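Local structure of putative ATP-dependent endonuclease of the OLD family (Thermus scotoductus, 6P74) at residues 123-126 with 127-131; 154-157 with 158-161; 55-58 with 59-63; 337-341 with 342-346. The protein degrades linear and supercoiled double-stranded DNA as a metal-dependent 5'-to-3' exonuclease and nicks circular DNA, while also hydrolysing ATP in a DNA-stimulated reaction. All blocks are in the same frame, centred on the assembly; numbering follows the deposited sequence.

Contact 1: residues 123-126 with 127-131; sequences LRVG and TDMRN
Gly126 O takes the N-H of Arg130 at 2.9 Å from O to N, a bond with an N-H...O angle of 162° that closes the first turn of helix 127-132. Gly126 is still extended, the helix begins at the next residue, Thr127, and Asn131 N continues the pattern by bonding to Thr127 O. Met129 turns back along the incoming loop. Its CG is trans to the backbone N (chi1 -177°) and the chain runs straight on to SD, which settles 4.1 Å from Val125 CA. A bend at the last torsion then brings the methyl CE to 4.1 Å from Leu123 CD2. A slender, unbranched thioether suits this reach; the two ends meet obliquely, and both side chains also pack on Ile87 of strand 85-97 and Pro107 of strand 100-109. Val125 uses one branch: CG2 lies 4.1 Å from Arg130 CB, so the arginine contributes its aliphatic root here, while its distant NE bonds to Val44 O. Thr127, the first helical residue, faces outward and touches Gly126 through CB. Gly126 stands at the N-cap, immediately before a short helix whose first turn is fixed to its leading loop by apolar side chains within the ATPase domain.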
# COMPACT_ATOMS: atom_id res chain seq x y z
N LEU A 123 28.13 -17.56 0.84
CA LEU A 123 28.26 -16.24 1.45
C LEU A 123 26.89 -15.63 1.67
O LEU A 123 26.05 -15.61 0.77
CB LEU A 123 29.11 -15.33 0.57
CG LEU A 123 29.46 -13.97 1.16
CD1 LEU A 123 30.63 -14.10 2.12
CD2 LEU A 123 29.78 -12.98 0.06
N ARG A 124 26.65 -15.14 2.88
CA ARG A 124 25.39 -14.51 3.22
C ARG A 124 25.55 -13.00 3.17
O ARG A 124 26.66 -12.48 3.26
CB ARG A 124 24.91 -14.96 4.61
CG ARG A 124 25.20 -16.44 4.90
CD ARG A 124 24.07 -17.08 5.68
NE ARG A 124 22.82 -16.94 4.95
CZ ARG A 124 22.28 -17.88 4.18
NH1 ARG A 124 22.89 -19.06 4.06
NH2 ARG A 124 21.14 -17.65 3.54
N VAL A 125 24.43 -12.31 2.98
CA VAL A 125 24.45 -10.85 2.93
C VAL A 125 24.45 -10.31 4.36
O VAL A 125 23.52 -10.58 5.13
CB VAL A 125 23.26 -10.32 2.13
CG1 VAL A 125 21.93 -10.69 2.80
CG2 VAL A 125 23.37 -8.80 1.96
N GLY A 126 25.50 -9.57 4.72
CA GLY A 126 25.60 -8.98 6.04
C GLY A 126 25.13 -7.52 6.05
O GLY A 126 24.83 -6.92 5.02
N THR A 127 25.10 -6.97 7.27
CA THR A 127 24.63 -5.60 7.48
C THR A 127 25.45 -4.60 6.68
O THR A 127 24.91 -3.82 5.88
CB THR A 127 24.68 -5.26 8.97
OG1 THR A 127 23.72 -6.05 9.68
CG2 THR A 127 24.40 -3.79 9.21
N ASP A 128 26.77 -4.57 6.91
CA ASP A 128 27.62 -3.63 6.20
C ASP A 128 27.46 -3.78 4.69
O ASP A 128 27.46 -2.79 3.95
CB ASP A 128 29.09 -3.85 6.59
CG ASP A 128 29.29 -3.86 8.09
OD1 ASP A 128 29.33 -2.76 8.71
OD2 ASP A 128 29.41 -4.97 8.66
N MET A 129 27.30 -5.02 4.23
CA MET A 129 27.20 -5.28 2.81
C MET A 129 25.91 -4.69 2.24
O MET A 129 25.94 -4.02 1.21
CB MET A 129 27.26 -6.78 2.54
CG MET A 129 27.23 -7.14 1.04
SD MET A 129 27.42 -8.92 0.77
CE MET A 129 29.17 -9.08 1.00
N ARG A 130 24.79 -4.91 2.91
CA ARG A 130 23.54 -4.36 2.40
C ARG A 130 23.49 -2.84 2.54
O ARG A 130 23.03 -2.16 1.62
CB ARG A 130 22.34 -5.00 3.10
CG ARG A 130 21.04 -4.84 2.30
CD ARG A 130 19.85 -5.30 3.12
NE ARG A 130 18.87 -4.23 3.24
CZ ARG A 130 18.86 -3.34 4.22
NH1 ARG A 130 19.77 -3.41 5.18
NH2 ARG A 130 17.94 -2.40 4.25
N ASN A 131 23.96 -2.30 3.67
CA ASN A 131 23.96 -0.85 3.83
C ASN A 131 24.85 -0.17 2.80
O ASN A 131 24.63 1.01 2.48
CB ASN A 131 24.40 -0.45 5.23
CG ASN A 131 23.43 -0.91 6.30
OD1 ASN A 131 22.31 -1.35 6.01
ND2 ASN A 131 23.86 -0.83 7.56

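Contact 2: residues 154-157 with 158-161; sequences SILG and RLLQ
Leu156 O is shared by two amides of the following turn. Leu160 N reaches it at 3.0 Å, nearly in line with the carbonyl bond, whereas Leu159 N makes only a weak second bond to the same oxygen. The better-directed bond of Leu159 N goes to Ile155 O, at 3.3 Å. One residue earlier, Arg158 N donates to Ser154 O at 2.9 Å, coming in from above the carbonyl plane. Gly157 O receives a weak bond from Leu160 N. These i to i+4 bonds, with i to i+3 bonds mixed in, define the opening turns of helix 154-166, where the dimerization domain begins. The leucines form its apolar side. Leu156 CD1 meets Leu159 CD2 at 3.8 Å, the two side chains passing each other at a slant, and Leu160 CD1 lies 4.2 Å from Leu156 CG. Branched, flexible leucines suit a surface that is shared between subunits: Leu156 and Leu160 pack on Phe219 of the second subunit and Leu159 on its Ile192, while Ile155 and Leu159 also rest on Phe263 of helix 246-266. Arg158 departs from this pattern. A bend at chi2 (58°) swings its long chain off the helix, and NH2 is held by a salt bridge to Glu268 and a hydrogen bond to Lys269 O. The amide of Gln161 covers one face of the guanidinium, with NE2 3.3 Å above the plane of Arg158 and over its centre.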
# COMPACT_ATOMS: atom_id res chain seq x y z
N SER A 154 14.86 9.77 6.93
CA SER A 154 16.28 9.51 6.70
C SER A 154 16.89 10.50 5.71
O SER A 154 18.12 10.61 5.64
CB SER A 154 16.47 8.07 6.21
OG SER A 154 15.48 7.72 5.26
N ILE A 155 16.05 11.23 4.97
CA ILE A 155 16.54 12.24 4.04
C ILE A 155 17.17 13.42 4.79
O ILE A 155 18.30 13.83 4.51
CB ILE A 155 15.41 12.71 3.11
CG1 ILE A 155 15.86 13.90 2.28
CG2 ILE A 155 14.16 13.04 3.92
CD1 ILE A 155 17.09 13.62 1.45
N LEU A 156 16.43 13.99 5.75
CA LEU A 156 17.01 15.05 6.57
C LEU A 156 18.15 14.51 7.41
O LEU A 156 19.19 15.17 7.57
CB LEU A 156 15.92 15.66 7.44
CG LEU A 156 16.30 16.92 8.20
CD1 LEU A 156 16.79 18.03 7.25
CD2 LEU A 156 15.09 17.38 8.98
N GLY A 157 17.99 13.29 7.94
CA GLY A 157 19.07 12.67 8.70
C GLY A 157 20.38 12.62 7.93
O GLY A 157 21.45 12.88 8.49
N ARG A 158 20.32 12.27 6.65
CA ARG A 158 21.56 12.25 5.88
C ARG A 158 22.12 13.66 5.72
O ARG A 158 23.34 13.84 5.70
CB ARG A 158 21.33 11.55 4.54
CG ARG A 158 22.51 11.60 3.57
CD ARG A 158 23.77 10.97 4.16
NE ARG A 158 24.96 11.20 3.31
CZ ARG A 158 25.71 12.31 3.34
NH1 ARG A 158 25.41 13.32 4.15
NH2 ARG A 158 26.76 12.41 2.53
N LEU A 159 21.25 14.67 5.66
CA LEU A 159 21.73 16.05 5.55
C LEU A 159 22.52 16.47 6.79
O LEU A 159 23.56 17.13 6.68
CB LEU A 159 20.56 17.00 5.30
CG LEU A 159 20.90 18.48 5.11
CD1 LEU A 159 21.75 18.73 3.87
CD2 LEU A 159 19.64 19.34 5.05
N LEU A 160 22.02 16.11 7.97
CA LEU A 160 22.62 16.53 9.24
C LEU A 160 23.80 15.67 9.68
O LEU A 160 24.39 15.98 10.72
CB LEU A 160 21.57 16.52 10.35
CG LEU A 160 20.38 17.47 10.17
CD1 LEU A 160 19.29 17.15 11.18
CD2 LEU A 160 20.84 18.91 10.29
N GLN A 161 24.17 14.63 8.95
CA GLN A 161 25.16 13.73 9.53
C GLN A 161 26.53 14.40 9.64
O GLN A 161 27.31 14.04 10.54
CB GLN A 161 25.22 12.41 8.75
CG GLN A 161 26.16 12.38 7.55
CD GLN A 161 26.26 10.98 6.93
OE1 GLN A 161 25.50 10.06 7.29
NE2 GLN A 161 27.19 10.83 5.98

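Contact 3: residues 55-58 with 59-63; sequences FRIP and QDFIN
Both carboxylate oxygens of Asp60 are engaged: OD2 accepts Arg56 N at 2.8 Å in an almost straight bond (174°), and OD1 forms a salt bridge with Arg11. The amide comes to OD2 from well above the carboxylate plane. In return, Asp60 N donates to Arg56 O at 2.9 Å, so the two residues are tied together twice, and a short acid suits the place because its head reaches straight back to the backbone. Overlapping this double tie, the chain goes through a cis peptide before Pro58 and enters a type I beta turn, Pro58 to Phe61, closed by Phe61 N on Pro58 O at 2.9 Å. The Phe61 ring offers its edge: CE1 is 3.8 Å from Ile57 CG1, and Pro58 O also lies near the ring plane. Gln59, bent at chi2 (102°), sets CB 3.5 Å from Arg56 CB and OE1 3.5 Å from Pro58 N. Pro58 packs on Asn30 and Gln59 on Gly31 of the second subunit, the latter in its probable ATP-binding loop. Phe55 packs on Leu92, Cys94 and Val103, and Phe61 on Cys94 and Ile70, so that the loop between helix 34-45 and strand 70-76 is seated on strands 70-76, 85-97 and 100-109.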
# COMPACT_ATOMS: atom_id res chain seq x y z
N PHE A 55 6.92 -9.14 2.77
CA PHE A 55 6.00 -9.49 1.69
C PHE A 55 4.58 -9.66 2.21
O PHE A 55 4.36 -10.00 3.38
CB PHE A 55 6.45 -10.79 1.00
CG PHE A 55 7.71 -10.65 0.20
CD1 PHE A 55 8.95 -10.80 0.81
CD2 PHE A 55 7.66 -10.39 -1.16
CE1 PHE A 55 10.13 -10.68 0.06
CE2 PHE A 55 8.82 -10.27 -1.91
CZ PHE A 55 10.06 -10.41 -1.30
N ARG A 56 3.62 -9.42 1.33
CA ARG A 56 2.24 -9.84 1.53
C ARG A 56 2.02 -11.13 0.74
O ARG A 56 2.28 -11.18 -0.47
CB ARG A 56 1.27 -8.73 1.10
CG ARG A 56 1.54 -7.37 1.73
CD ARG A 56 0.46 -6.33 1.40
NE ARG A 56 -0.36 -6.00 2.58
CZ ARG A 56 -1.29 -5.05 2.61
NH1 ARG A 56 -1.54 -4.31 1.53
NH2 ARG A 56 -1.98 -4.83 3.73
N ILE A 57 1.59 -12.18 1.42
CA ILE A 57 1.33 -13.48 0.82
C ILE A 57 -0.17 -13.74 0.90
O ILE A 57 -0.70 -13.88 2.01
CB ILE A 57 2.11 -14.61 1.51
CG1 ILE A 57 3.61 -14.40 1.35
CG2 ILE A 57 1.71 -15.96 0.94
CD1 ILE A 57 4.17 -13.36 2.28
N PRO A 58 -0.88 -13.86 -0.23
CA PRO A 58 -0.31 -13.96 -1.58
C PRO A 58 -0.28 -12.67 -2.40
O PRO A 58 0.17 -12.71 -3.55
CB PRO A 58 -1.23 -14.98 -2.26
CG PRO A 58 -2.58 -14.87 -1.49
CD PRO A 58 -2.35 -14.03 -0.26
N GLN A 59 -0.74 -11.55 -1.83
CA GLN A 59 -0.88 -10.27 -2.53
C GLN A 59 0.29 -9.93 -3.46
O GLN A 59 0.10 -9.32 -4.51
CB GLN A 59 -1.07 -9.14 -1.52
CG GLN A 59 -2.45 -9.08 -0.84
CD GLN A 59 -2.46 -9.64 0.58
OE1 GLN A 59 -1.84 -10.67 0.86
NE2 GLN A 59 -3.17 -8.97 1.48
N ASP A 60 1.52 -10.29 -3.08
CA ASP A 60 2.69 -9.84 -3.81
C ASP A 60 3.12 -10.77 -4.93
O ASP A 60 3.98 -10.40 -5.74
CB ASP A 60 3.85 -9.61 -2.83
CG ASP A 60 3.69 -8.33 -2.02
OD1 ASP A 60 2.83 -7.49 -2.39
OD2 ASP A 60 4.42 -8.15 -1.01
N PHE A 61 2.55 -11.97 -5.02
CA PHE A 61 2.84 -12.87 -6.12
C PHE A 61 1.97 -12.54 -7.32
O PHE A 61 0.83 -12.11 -7.18
CB PHE A 61 2.58 -14.32 -5.71
CG PHE A 61 3.51 -14.82 -4.65
CD1 PHE A 61 3.28 -14.53 -3.31
CD2 PHE A 61 4.60 -15.61 -4.98
CE1 PHE A 61 4.12 -15.01 -2.32
CE2 PHE A 61 5.46 -16.09 -4.00
CZ PHE A 61 5.22 -15.79 -2.67
N ILE A 62 2.53 -12.76 -8.52
CA ILE A 62 1.71 -12.67 -9.73
C ILE A 62 0.46 -13.51 -9.57
O ILE A 62 0.52 -14.66 -9.12
CB ILE A 62 2.49 -13.14 -10.97
CG1 ILE A 62 1.70 -12.91 -12.23
CG2 ILE A 62 2.77 -14.62 -10.88
CD1 ILE A 62 2.56 -13.07 -13.46
N ASN A 63 -0.69 -12.96 -9.97
CA ASN A 63 -1.98 -13.66 -9.93
C ASN A 63 -2.28 -14.25 -8.55
O ASN A 63 -3.13 -15.14 -8.42
CB ASN A 63 -2.04 -14.78 -10.98
CG ASN A 63 -1.42 -14.39 -12.31
OD1 ASN A 63 -1.70 -13.31 -12.85
ND2 ASN A 63 -0.56 -15.26 -12.84

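Contact 4: residues 337-341 with 342-346; sequences SYVRE and EDKSA. With SO4 (sulfate ion), chain G.
Arg340 and Glu342 meet with their flat ends nearly perpendicular, guanidinium and carboxylate planes 89° apart. Glu342 OE2 lies close to the guanidinium plane, 3.0 Å from Arg340 NE, yet the N-H points at it from above the carboxylate plane. NH2 adds a weak second bond to the same oxygen, and the pair makes a salt bridge. Glu342 gets there by placing CG between its backbone N and carbonyl carbon (chi1 39°) and then extending, which also brings CG to 3.5 Å from Arg340 CB. Glu341 and Lys344 form a second salt bridge, one turn apart: the lysine stretches out fully, while the glutamate bends at chi2 and sets OE2 3.2 Å from Lys344 NZ. Here is the N-terminal turn of helix 341-355, which follows the edge strand 334-337 of the ATPase core sheet. Asp343 N bonds to Arg340 O and Lys344 N to Glu341 O, each donor standing above the carbonyl plane. Acidic residues suit such a start, since Glu341, Glu342 and Asp343 would probably interact favourably with the positive end of the helix dipole. On the inner side, Val339 CG1 touches Lys344 CG at 4.0 Å, using the aliphatic part of the lysine, and Val339 also rests on Phe320. A sulfate ion, probably from the crystallisation liquor, lies against the segment before the helix. Its O2 sits over the face of the Tyr338 ring, 3.3 Å above the ring plane, and Tyr338 N gives weak bonds to O2 and O3, while Arg340 CG and CD lie alongside O1.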
# COMPACT_ATOMS: atom_id res chain seq x y z
N SER A 337 10.66 -0.25 -21.95
CA SER A 337 11.37 0.20 -23.14
C SER A 337 12.36 1.30 -22.77
O SER A 337 12.12 2.07 -21.84
CB SER A 337 10.41 0.77 -24.21
OG SER A 337 9.28 -0.06 -24.35
N TYR A 338 13.43 1.39 -23.55
CA TYR A 338 14.54 2.31 -23.34
C TYR A 338 15.46 2.24 -24.55
O TYR A 338 15.40 1.29 -25.34
CB TYR A 338 15.32 1.99 -22.05
CG TYR A 338 15.79 0.54 -21.97
CD1 TYR A 338 17.00 0.15 -22.56
CD2 TYR A 338 15.04 -0.42 -21.33
CE1 TYR A 338 17.43 -1.17 -22.51
CE2 TYR A 338 15.47 -1.76 -21.26
CZ TYR A 338 16.68 -2.12 -21.85
OH TYR A 338 17.12 -3.44 -21.80
N VAL A 339 16.31 3.26 -24.69
CA VAL A 339 17.30 3.23 -25.76
C VAL A 339 18.35 2.17 -25.41
O VAL A 339 18.98 2.22 -24.35
CB VAL A 339 17.95 4.61 -25.95
CG1 VAL A 339 18.88 4.57 -27.12
CG2 VAL A 339 16.88 5.68 -26.18
N ARG A 340 18.52 1.20 -26.31
CA ARG A 340 19.52 0.16 -26.13
C ARG A 340 20.93 0.74 -26.28
O ARG A 340 21.14 1.73 -26.97
CB ARG A 340 19.31 -0.97 -27.14
CG ARG A 340 17.98 -1.69 -27.02
CD ARG A 340 17.86 -2.88 -27.99
NE ARG A 340 18.85 -3.93 -27.72
CZ ARG A 340 18.83 -4.76 -26.68
NH1 ARG A 340 17.86 -4.69 -25.77
NH2 ARG A 340 19.80 -5.67 -26.53
N GLU A 341 21.89 0.09 -25.61
CA GLU A 341 23.28 0.54 -25.65
C GLU A 341 23.80 0.68 -27.08
O GLU A 341 24.32 1.72 -27.47
CB GLU A 341 24.15 -0.42 -24.84
CG GLU A 341 24.33 0.00 -23.40
CD GLU A 341 25.23 1.21 -23.29
OE1 GLU A 341 26.17 1.30 -24.12
OE2 GLU A 341 24.99 2.07 -22.40
N GLU A 342 23.68 -0.39 -27.86
CA GLU A 342 24.00 -0.35 -29.29
C GLU A 342 23.54 0.94 -29.96
O GLU A 342 24.28 1.55 -30.74
CB GLU A 342 23.33 -1.55 -29.95
CG GLU A 342 21.96 -1.79 -29.35
CD GLU A 342 21.32 -3.10 -29.77
OE1 GLU A 342 20.58 -3.11 -30.78
OE2 GLU A 342 21.56 -4.11 -29.06
N ASP A 343 22.32 1.37 -29.66
CA ASP A 343 21.69 2.47 -30.38
C ASP A 343 22.04 3.86 -29.85
O ASP A 343 21.74 4.85 -30.53
CB ASP A 343 20.17 2.29 -30.34
CG ASP A 343 19.73 1.03 -31.03
OD1 ASP A 343 20.60 0.38 -31.66
OD2 ASP A 343 18.54 0.67 -30.95
N LYS A 344 22.67 3.96 -28.68
CA LYS A 344 22.88 5.26 -28.06
C LYS A 344 23.71 6.18 -28.96
O LYS A 344 23.42 7.38 -29.05
CB LYS A 344 23.54 5.10 -26.70
CG LYS A 344 22.59 4.63 -25.59
CD LYS A 344 23.26 4.74 -24.22
CE LYS A 344 22.41 4.20 -23.09
NZ LYS A 344 23.05 4.49 -21.77
N SER A 345 24.73 5.66 -29.63
CA SER A 345 25.63 6.55 -30.34
C SER A 345 24.95 7.16 -31.57
O SER A 345 25.16 8.34 -31.87
CB SER A 345 26.90 5.82 -30.73
OG SER A 345 26.62 4.98 -31.83
N ALA A 346 24.15 6.39 -32.30
CA ALA A 346 23.43 6.95 -33.44
C ALA A 346 22.44 8.03 -33.02
O ALA A 346 22.36 9.10 -33.63
CB ALA A 346 22.71 5.84 -34.21
S SO4 G . 13.85 -2.05 -25.58
O1 SO4 G . 14.27 -2.36 -26.94
O2 SO4 G . 14.96 -1.40 -24.89
O3 SO4 G . 12.70 -1.16 -25.62
O4 SO4 G . 13.51 -3.28 -24.87

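Contacts 1 to 3 all belong to the ATPase part of the chain, contact 2 in its dimerization region. Contact 3 is near the probable ATP site: the side chain of Asp60 is about 11 Å from that of Thr35, inferred to bind ATP in the same chain, and the turn also packs against the corresponding loop of the second subunit. Contact 2 touches that subunit too, through its leucines, although its centre is about 33 Å from that of contact 3. Contact 1 lies between them in sequence, its nearest atoms about 10 Å from contact 2 and about 11 Å from contact 3. Contact 4, about 17 Å from contact 3 at the nearest atoms, belongs to the C-terminal ATPase region.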